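Local coordinates for hypothetical protein (Shewanella oneidensis, PDB 2OTM) that is of unknown function but belongs to the YjgF/chorismate mutase-like family and may be an endoribonuclease, at residues A13-P18 against S117-E122; R70-N75 against C146-F151. All blocks are in the same frame, centred on the assembly; numbering follows the deposited sequence.

Contact 1 (A13-P18 against S117-E122); sequences AGLELP and SDLLLE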
ATOM      1  N   ALA B  13      15.425   3.435 -26.672  1.00 34.30           N
ATOM      2  CA  ALA B  13      13.999   3.154 -26.800  1.00 34.46           C
ATOM      3  C   ALA B  13      13.249   4.313 -27.393  1.00 34.45           C
ATOM      4  O   ALA B  13      12.030   4.221 -27.545  1.00 35.06           O
ATOM      5  CB  ALA B  13      13.387   2.820 -25.434  1.00 33.25           C
ATOM      6  N   GLY B  14      13.945   5.408 -27.685  1.00 34.15           N
ATOM      7  CA  GLY B  14      13.311   6.621 -28.194  1.00 35.39           C
ATOM      8  C   GLY B  14      12.449   7.333 -27.169  1.00 35.82           C
ATOM      9  O   GLY B  14      11.483   8.001 -27.526  1.00 36.48           O
ATOM     10  N   LEU B  15      12.790   7.194 -25.889  1.00 34.75           N
ATOM     11  CA  LEU B  15      12.007   7.782 -24.808  1.00 34.13           C
ATOM     12  C   LEU B  15      12.739   8.976 -24.219  1.00 35.33           C
ATOM     13  O   LEU B  15      13.906   8.883 -23.836  1.00 36.89           O
ATOM     14  CB  LEU B  15      11.754   6.759 -23.712  1.00 33.42           C
ATOM     15  CG  LEU B  15      10.934   5.556 -24.137  1.00 30.28           C
ATOM     16  CD1 LEU B  15      11.000   4.472 -23.065  1.00 33.76           C
ATOM     17  CD2 LEU B  15       9.483   5.973 -24.436  1.00 28.49           C
ATOM     18  N   GLU B  16      12.034  10.088 -24.129  1.00 33.60           N
ATOM     19  CA  GLU B  16      12.557  11.278 -23.488  1.00 35.01           C
ATOM     20  C   GLU B  16      11.880  11.353 -22.137  1.00 33.00           C
ATOM     21  O   GLU B  16      10.677  11.134 -22.046  1.00 33.13           O
ATOM     22  CB  GLU B  16      12.227  12.515 -24.337  1.00 35.34           C
ATOM     23  CG  GLU B  16      13.157  13.694 -24.126  1.00 44.38           C
ATOM     24  N   LEU B  17      12.641  11.665 -21.093  1.00 31.34           N
ATOM     25  CA  LEU B  17      12.050  11.794 -19.758  1.00 30.78           C
ATOM     26  C   LEU B  17      11.235  13.076 -19.662  1.00 30.76           C
ATOM     27  O   LEU B  17      11.707  14.151 -20.005  1.00 29.54           O
ATOM     28  CB  LEU B  17      13.111  11.756 -18.662  1.00 30.64           C
ATOM     29  CG  LEU B  17      13.723  10.372 -18.388  1.00 28.88           C
ATOM     30  CD1 LEU B  17      14.887  10.502 -17.417  1.00 30.13           C
ATOM     31  CD2 LEU B  17      12.706   9.371 -17.860  1.00 26.50           C
ATOM     32  N   PRO B  18       9.998  12.983 -19.166  1.00 30.21           N
ATOM     33  CA  PRO B  18       9.249  14.221 -19.037  1.00 30.25           C
ATOM     34  C   PRO B  18       9.761  15.065 -17.895  1.00 30.19           C
ATOM     35  O   PRO B  18      10.523  14.588 -17.065  1.00 27.90           O
ATOM     36  CB  PRO B  18       7.828  13.745 -18.727  1.00 29.43           C
ATOM     37  CG  PRO B  18       7.994  12.452 -18.108  1.00 33.78           C
ATOM     38  CD  PRO B  18       9.227  11.821 -18.698  1.00 31.85           C
ATOM     39  N   SER B 117       5.780  -2.704 -15.327  1.00 20.59           N
ATOM     40  CA  SER B 117       6.786  -3.736 -15.048  1.00 20.24           C
ATOM     41  C   SER B 117       7.738  -3.931 -16.213  1.00 21.17           C
ATOM     42  O   SER B 117       8.953  -4.018 -16.004  1.00 20.66           O
ATOM     43  CB  SER B 117       6.133  -5.058 -14.639  1.00 19.59           C
ATOM     44  OG  SER B 117       5.433  -4.938 -13.399  1.00 19.53           O
ATOM     45  N   ASP B 118       7.202  -3.965 -17.442  1.00 18.88           N
ATOM     46  CA  ASP B 118       8.052  -4.209 -18.621  1.00 22.07           C
ATOM     47  C   ASP B 118       9.020  -3.049 -18.821  1.00 21.61           C
ATOM     48  O   ASP B 118      10.150  -3.264 -19.247  1.00 23.09           O
ATOM     49  CB  ASP B 118       7.203  -4.364 -19.887  1.00 21.07           C
ATOM     50  CG  ASP B 118       6.392  -5.644 -19.912  1.00 22.09           C
ATOM     51  OD1 ASP B 118       6.626  -6.543 -19.074  1.00 21.19           O
ATOM     52  OD2 ASP B 118       5.530  -5.756 -20.794  1.00 22.50           O
ATOM     53  N   LEU B 119       8.592  -1.825 -18.573  1.00 21.96           N
ATOM     54  CA  LEU B 119       9.512  -0.678 -18.760  1.00 21.76           C
ATOM     55  C   LEU B 119      10.648  -0.704 -17.721  1.00 22.63           C
ATOM     56  O   LEU B 119      11.810  -0.406 -18.024  1.00 21.41           O
ATOM     57  CB  LEU B 119       8.771   0.639 -18.692  1.00 24.56           C
ATOM     58  CG  LEU B 119       9.603   1.886 -19.029  1.00 27.04           C
ATOM     59  CD1 LEU B 119      10.026   1.956 -20.496  1.00 20.49           C
ATOM     60  CD2 LEU B 119       8.799   3.115 -18.613  1.00 23.38           C
ATOM     61  N   LEU B 120      10.321  -1.098 -16.498  1.00 19.97           N
ATOM     62  CA  LEU B 120      11.354  -1.187 -15.451  1.00 21.47           C
ATOM     63  C   LEU B 120      12.454  -2.183 -15.883  1.00 22.26           C
ATOM     64  O   LEU B 120      13.660  -1.906 -15.752  1.00 23.09           O
ATOM     65  CB  LEU B 120      10.747  -1.605 -14.128  1.00 21.59           C
ATOM     66  CG  LEU B 120       9.818  -0.573 -13.454  1.00 21.27           C
ATOM     67  CD1 LEU B 120       9.231  -1.085 -12.129  1.00 21.61           C
ATOM     68  CD2 LEU B 120      10.603   0.751 -13.235  1.00 21.89           C
ATOM     69  N   LEU B 121      12.036  -3.310 -16.431  1.00 23.16           N
ATOM     70  CA  LEU B 121      12.985  -4.323 -16.912  1.00 21.53           C
ATOM     71  C   LEU B 121      13.757  -3.833 -18.139  1.00 23.31           C
ATOM     72  O   LEU B 121      14.964  -4.040 -18.231  1.00 22.76           O
ATOM     73  CB  LEU B 121      12.250  -5.625 -17.203  1.00 23.71           C
ATOM     74  CG  LEU B 121      11.701  -6.353 -15.964  1.00 21.17           C
ATOM     75  CD1 LEU B 121      10.747  -7.460 -16.365  1.00 30.18           C
ATOM     76  CD2 LEU B 121      12.828  -6.877 -15.109  1.00 23.19           C
ATOM     77  N   GLU B 122      13.075  -3.161 -19.055  1.00 23.13           N
ATOM     78  CA  GLU B 122      13.705  -2.631 -20.266  1.00 25.06           C
ATOM     79  C   GLU B 122      14.786  -1.606 -19.933  1.00 25.66           C
ATOM     80  O   GLU B 122      15.897  -1.631 -20.468  1.00 26.64           O
ATOM     81  CB  GLU B 122      12.636  -1.983 -21.121  1.00 26.16           C
ATOM     82  CG  GLU B 122      13.103  -1.349 -22.422  1.00 35.97           C
ATOM     83  CD  GLU B 122      11.938  -0.732 -23.203  1.00 43.75           C
ATOM     84  OE1 GLU B 122      10.748  -1.000 -22.863  1.00 39.25           O
ATOM     85  OE2 GLU B 122      12.223   0.017 -24.156  1.00 50.04           O
TER

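Contact 2 (R70-N75 against C146-F151); sequences RLATLN and CLVYLF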
ATOM      1  N   ARG B  70       2.864   2.470 -18.652  1.00 20.17           N
ATOM      2  CA  ARG B  70       4.208   2.724 -19.183  1.00 19.50           C
ATOM      3  C   ARG B  70       4.544   4.216 -19.058  1.00 21.12           C
ATOM      4  O   ARG B  70       5.642   4.577 -18.612  1.00 21.09           O
ATOM      5  CB  ARG B  70       4.298   2.229 -20.631  1.00 20.01           C
ATOM      6  CG  ARG B  70       5.651   2.387 -21.311  1.00 20.85           C
ATOM      7  CD  ARG B  70       5.607   1.815 -22.743  1.00 25.83           C
ATOM      8  NE  ARG B  70       6.834   2.111 -23.517  1.00 26.73           N
ATOM      9  CZ  ARG B  70       7.931   1.344 -23.562  1.00 34.42           C
ATOM     10  NH1 ARG B  70       8.019   0.218 -22.882  1.00 29.19           N
ATOM     11  NH2 ARG B  70       8.963   1.714 -24.298  1.00 34.03           N
ATOM     12  N   LEU B  71       3.624   5.092 -19.450  1.00 19.39           N
ATOM     13  CA  LEU B  71       3.870   6.528 -19.401  1.00 20.31           C
ATOM     14  C   LEU B  71       3.991   7.031 -17.953  1.00 20.06           C
ATOM     15  O   LEU B  71       4.858   7.855 -17.647  1.00 22.74           O
ATOM     16  CB  LEU B  71       2.783   7.290 -20.152  1.00 20.95           C
ATOM     17  CG  LEU B  71       2.936   8.787 -20.328  1.00 18.60           C
ATOM     18  CD1 LEU B  71       4.304   9.193 -20.926  1.00 20.09           C
ATOM     19  CD2 LEU B  71       1.735   9.318 -21.132  1.00 18.27           C
ATOM     20  N   ALA B  72       3.120   6.559 -17.065  1.00 18.53           N
ATOM     21  CA  ALA B  72       3.243   6.901 -15.628  1.00 17.46           C
ATOM     22  C   ALA B  72       4.591   6.468 -15.057  1.00 18.67           C
ATOM     23  O   ALA B  72       5.205   7.170 -14.229  1.00 20.68           O
ATOM     24  CB  ALA B  72       2.080   6.248 -14.837  1.00 15.64           C
ATOM     25  N   THR B  73       5.070   5.312 -15.514  1.00 20.50           N
ATOM     26  CA  THR B  73       6.355   4.780 -15.040  1.00 19.06           C
ATOM     27  C   THR B  73       7.510   5.609 -15.622  1.00 20.39           C
ATOM     28  O   THR B  73       8.499   5.862 -14.949  1.00 21.81           O
ATOM     29  CB  THR B  73       6.501   3.302 -15.370  1.00 20.25           C
ATOM     30  OG1 THR B  73       5.425   2.570 -14.737  1.00 17.27           O
ATOM     31  CG2 THR B  73       7.834   2.786 -14.863  1.00 20.57           C
ATOM     32  N   LEU B  74       7.374   6.063 -16.859  1.00 19.79           N
ATOM     33  CA  LEU B  74       8.373   6.976 -17.413  1.00 22.55           C
ATOM     34  C   LEU B  74       8.451   8.237 -16.579  1.00 21.76           C
ATOM     35  O   LEU B  74       9.546   8.739 -16.324  1.00 21.46           O
ATOM     36  CB  LEU B  74       8.030   7.326 -18.868  1.00 21.82           C
ATOM     37  CG  LEU B  74       9.088   8.071 -19.665  1.00 28.67           C
ATOM     38  CD1 LEU B  74      10.363   7.201 -19.818  1.00 22.68           C
ATOM     39  CD2 LEU B  74       8.510   8.476 -21.014  1.00 26.33           C
ATOM     40  N   ASN B  75       7.293   8.756 -16.162  1.00 20.84           N
ATOM     41  CA  ASN B  75       7.240   9.885 -15.223  1.00 20.78           C
ATOM     42  C   ASN B  75       7.916   9.558 -13.897  1.00 20.73           C
ATOM     43  O   ASN B  75       8.713  10.340 -13.399  1.00 23.13           O
ATOM     44  CB  ASN B  75       5.786  10.345 -14.977  1.00 20.87           C
ATOM     45  CG  ASN B  75       5.290  11.310 -16.041  1.00 21.49           C
ATOM     46  OD1 ASN B  75       5.376  12.535 -15.855  1.00 23.30           O
ATOM     47  ND2 ASN B  75       4.820  10.777 -17.174  1.00 19.66           N
ATOM     48  N   CYS B 146      -4.577   5.823 -14.084  1.00 20.38           N
ATOM     49  CA  CYS B 146      -3.654   5.094 -13.256  1.00 21.21           C
ATOM     50  C   CYS B 146      -2.722   5.976 -12.458  1.00 22.41           C
ATOM     51  O   CYS B 146      -2.557   7.172 -12.738  1.00 21.54           O
ATOM     52  CB  CYS B 146      -2.826   4.129 -14.108  1.00 20.25           C
ATOM     53  SG  CYS B 146      -1.671   4.916 -15.284  1.00 25.20           S
ATOM     54  N   LEU B 147      -2.122   5.353 -11.464  1.00 20.09           N
ATOM     55  CA  LEU B 147      -1.103   5.986 -10.645  1.00 20.34           C
ATOM     56  C   LEU B 147      -0.025   4.950 -10.352  1.00 19.37           C
ATOM     57  O   LEU B 147      -0.339   3.790 -10.004  1.00 21.78           O
ATOM     58  CB  LEU B 147      -1.799   6.463  -9.370  1.00 23.27           C
ATOM     59  CG  LEU B 147      -1.399   7.588  -8.449  1.00 33.22           C
ATOM     60  CD1 LEU B 147      -1.135   8.898  -9.160  1.00 30.59           C
ATOM     61  CD2 LEU B 147      -2.556   7.726  -7.434  1.00 31.05           C
ATOM     62  N   VAL B 148       1.240   5.368 -10.406  1.00 19.83           N
ATOM     63  CA  VAL B 148       2.355   4.466 -10.195  1.00 19.62           C
ATOM     64  C   VAL B 148       3.254   5.025  -9.097  1.00 19.91           C
ATOM     65  O   VAL B 148       3.483   6.240  -9.025  1.00 20.20           O
ATOM     66  CB  VAL B 148       3.146   4.267 -11.545  1.00 21.42           C
ATOM     67  CG1 VAL B 148       4.509   3.691 -11.317  1.00 28.26           C
ATOM     68  CG2 VAL B 148       2.309   3.396 -12.513  1.00 24.15           C
ATOM     69  N   TYR B 149       3.750   4.126  -8.246  1.00 19.11           N
ATOM     70  CA  TYR B 149       4.698   4.430  -7.196  1.00 19.38           C
ATOM     71  C   TYR B 149       5.870   3.465  -7.332  1.00 20.36           C
ATOM     72  O   TYR B 149       5.677   2.260  -7.487  1.00 19.95           O
ATOM     73  CB  TYR B 149       4.082   4.208  -5.814  1.00 19.40           C
ATOM     74  CG  TYR B 149       2.901   5.074  -5.500  1.00 19.30           C
ATOM     75  CD1 TYR B 149       1.637   4.794  -6.006  1.00 22.11           C
ATOM     76  CD2 TYR B 149       3.031   6.145  -4.634  1.00 20.84           C
ATOM     77  CE1 TYR B 149       0.541   5.606  -5.697  1.00 26.85           C
ATOM     78  CE2 TYR B 149       1.942   6.980  -4.320  1.00 19.71           C
ATOM     79  CZ  TYR B 149       0.697   6.697  -4.865  1.00 23.14           C
ATOM     80  OH  TYR B 149      -0.361   7.501  -4.521  1.00 21.40           O
ATOM     81  N   LEU B 150       7.080   3.990  -7.236  1.00 20.76           N
ATOM     82  CA  LEU B 150       8.301   3.183  -7.309  1.00 19.13           C
ATOM     83  C   LEU B 150       9.092   3.304  -6.011  1.00 20.08           C
ATOM     84  O   LEU B 150       9.017   4.313  -5.320  1.00 18.50           O
ATOM     85  CB  LEU B 150       9.182   3.633  -8.455  1.00 19.43           C
ATOM     86  CG  LEU B 150       8.638   3.480  -9.875  1.00 22.73           C
ATOM     87  CD1 LEU B 150       9.699   3.869 -10.858  1.00 22.49           C
ATOM     88  CD2 LEU B 150       8.168   2.071 -10.138  1.00 19.95           C
ATOM     89  N   PHE B 151       9.819   2.238  -5.698  1.00 20.24           N
ATOM     90  CA  PHE B 151      10.665   2.144  -4.526  1.00 19.64           C
ATOM     91  C   PHE B 151      12.022   1.607  -5.012  1.00 20.94           C
ATOM     92  O   PHE B 151      12.075   0.574  -5.700  1.00 22.85           O
ATOM     93  CB  PHE B 151      10.090   1.157  -3.538  1.00 22.02           C
ATOM     94  CG  PHE B 151       8.703   1.504  -3.038  1.00 21.33           C
ATOM     95  CD1 PHE B 151       7.591   1.243  -3.811  1.00 24.42           C
ATOM     96  CD2 PHE B 151       8.527   2.065  -1.809  1.00 24.37           C
ATOM     97  CE1 PHE B 151       6.327   1.558  -3.371  1.00 28.23           C
ATOM     98  CE2 PHE B 151       7.246   2.376  -1.348  1.00 28.06           C
ATOM     99  CZ  PHE B 151       6.163   2.124  -2.133  1.00 27.47           C
TER

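Contact 1 (A13-P18 against S117-E122)
L15 and L119 meet methyl to methyl, CD1 of L15 lying 3.7 Å from CD1 of L119, and beside them the methyl of A13 rests against the carboxylate of E122. These four residues make the whole contact between the loop segment 13-18 and the helical segment 117-122. It is a light touch, about 104 Å² in all, shared almost evenly among them, and no hydrogen bond crosses it.

L15 turns its CG away from its own carbonyl carbon and alongside its backbone N (chi1 -63°), which carries the isobutyl group over toward the helix. L119 comes from the helix on the opposite course, so that the two chains run side by side and meet through their CD1 methyls. R70, on helix 62-84, packs against both leucines, and L10 of helix 6-12 lies against L15.

E122 reaches out as a fully extended chain, CG anti to the backbone N (chi1 179°), so that its carboxylate stands well off the helix. Its two oxygens do different work: OE2 approaches CB of A13 at 3.3 Å, a plain van der Waals contact, whereas OE1 is paired with R70. The pairing with R70 probably fixes the rotation of the carboxylate.

On the loop side the chain has just left helix 6-12. G14, with positive phi, closes that helix in a Schellman motif, and after it L15 turns its side chain to helix 109-124. A glycerol, probably from the crystallisation liquor, bonds to the backbone of L15 and L17. The arrangement is peripheral packing: the loop that follows a Schellman-capped N-terminal helix, packed against the two long helices of the YjgF-like fold.

Contact 2 (R70-N75 against C146-F151)
A72 and V148 face each other where helix 62-84 packs on strand 146-153, part of the helix-on-sheet layer of the YjgF-like alpha/beta fold. Over these segments the axes pass 7.8 Å apart, with 40° between their N-to-C directions. The small methyl of A72 points toward the strand, and its CB sits 3.7 Å from CG2 of V148. Both V148 branches are used: CG2 also touches T73 OG1, less closely, at 3.9 Å, while CG1, anti to the backbone N (chi1 163°), comes 3.7 Å from the same T73 OG1. The T73 and V148 side chains pass at a slant to one another. That hydroxyl is not left without a polar partner in this apolar layer, since it bonds to the carbonyl of C69, one turn back in the same helix. C146, two residues before V148 and on the same face of the strand, offers SG to A72 CB at 4.0 Å, so the alanine methyl touches two neighbouring side chains of the strand. Elsewhere on the helix, the carbonyl O of L71 accepts two bonds from N75, N and ND2 arriving from opposite faces of its plane; ND2 lies 3.0 Å from L71 O, with a nearly straight N-H...O angle of 173°.

How the contacts relate
From the N terminus the chain runs through helix 6-12 into loop 13-18, continues through strands 30-33 and 36-39 to helix 62-84 with 70-75, then strand 92-100, helix 109-124 with 117-122, strand 131-136 and strand 146-153. Contact 1 closes the loop from 13-18 to 117-122, and contact 2 the one from 70-75 to 146-151. The segments alternate, so the two loops cross. Their centres are 10 Å apart and they touch directly: NH1 of R70 makes a 3.0 Å salt bridge to OE1 of E122, and L17 and P18 pack on L74 and N75. Helix 62-84 thus lies between sheet and N-terminal loop, beside helix 109-124.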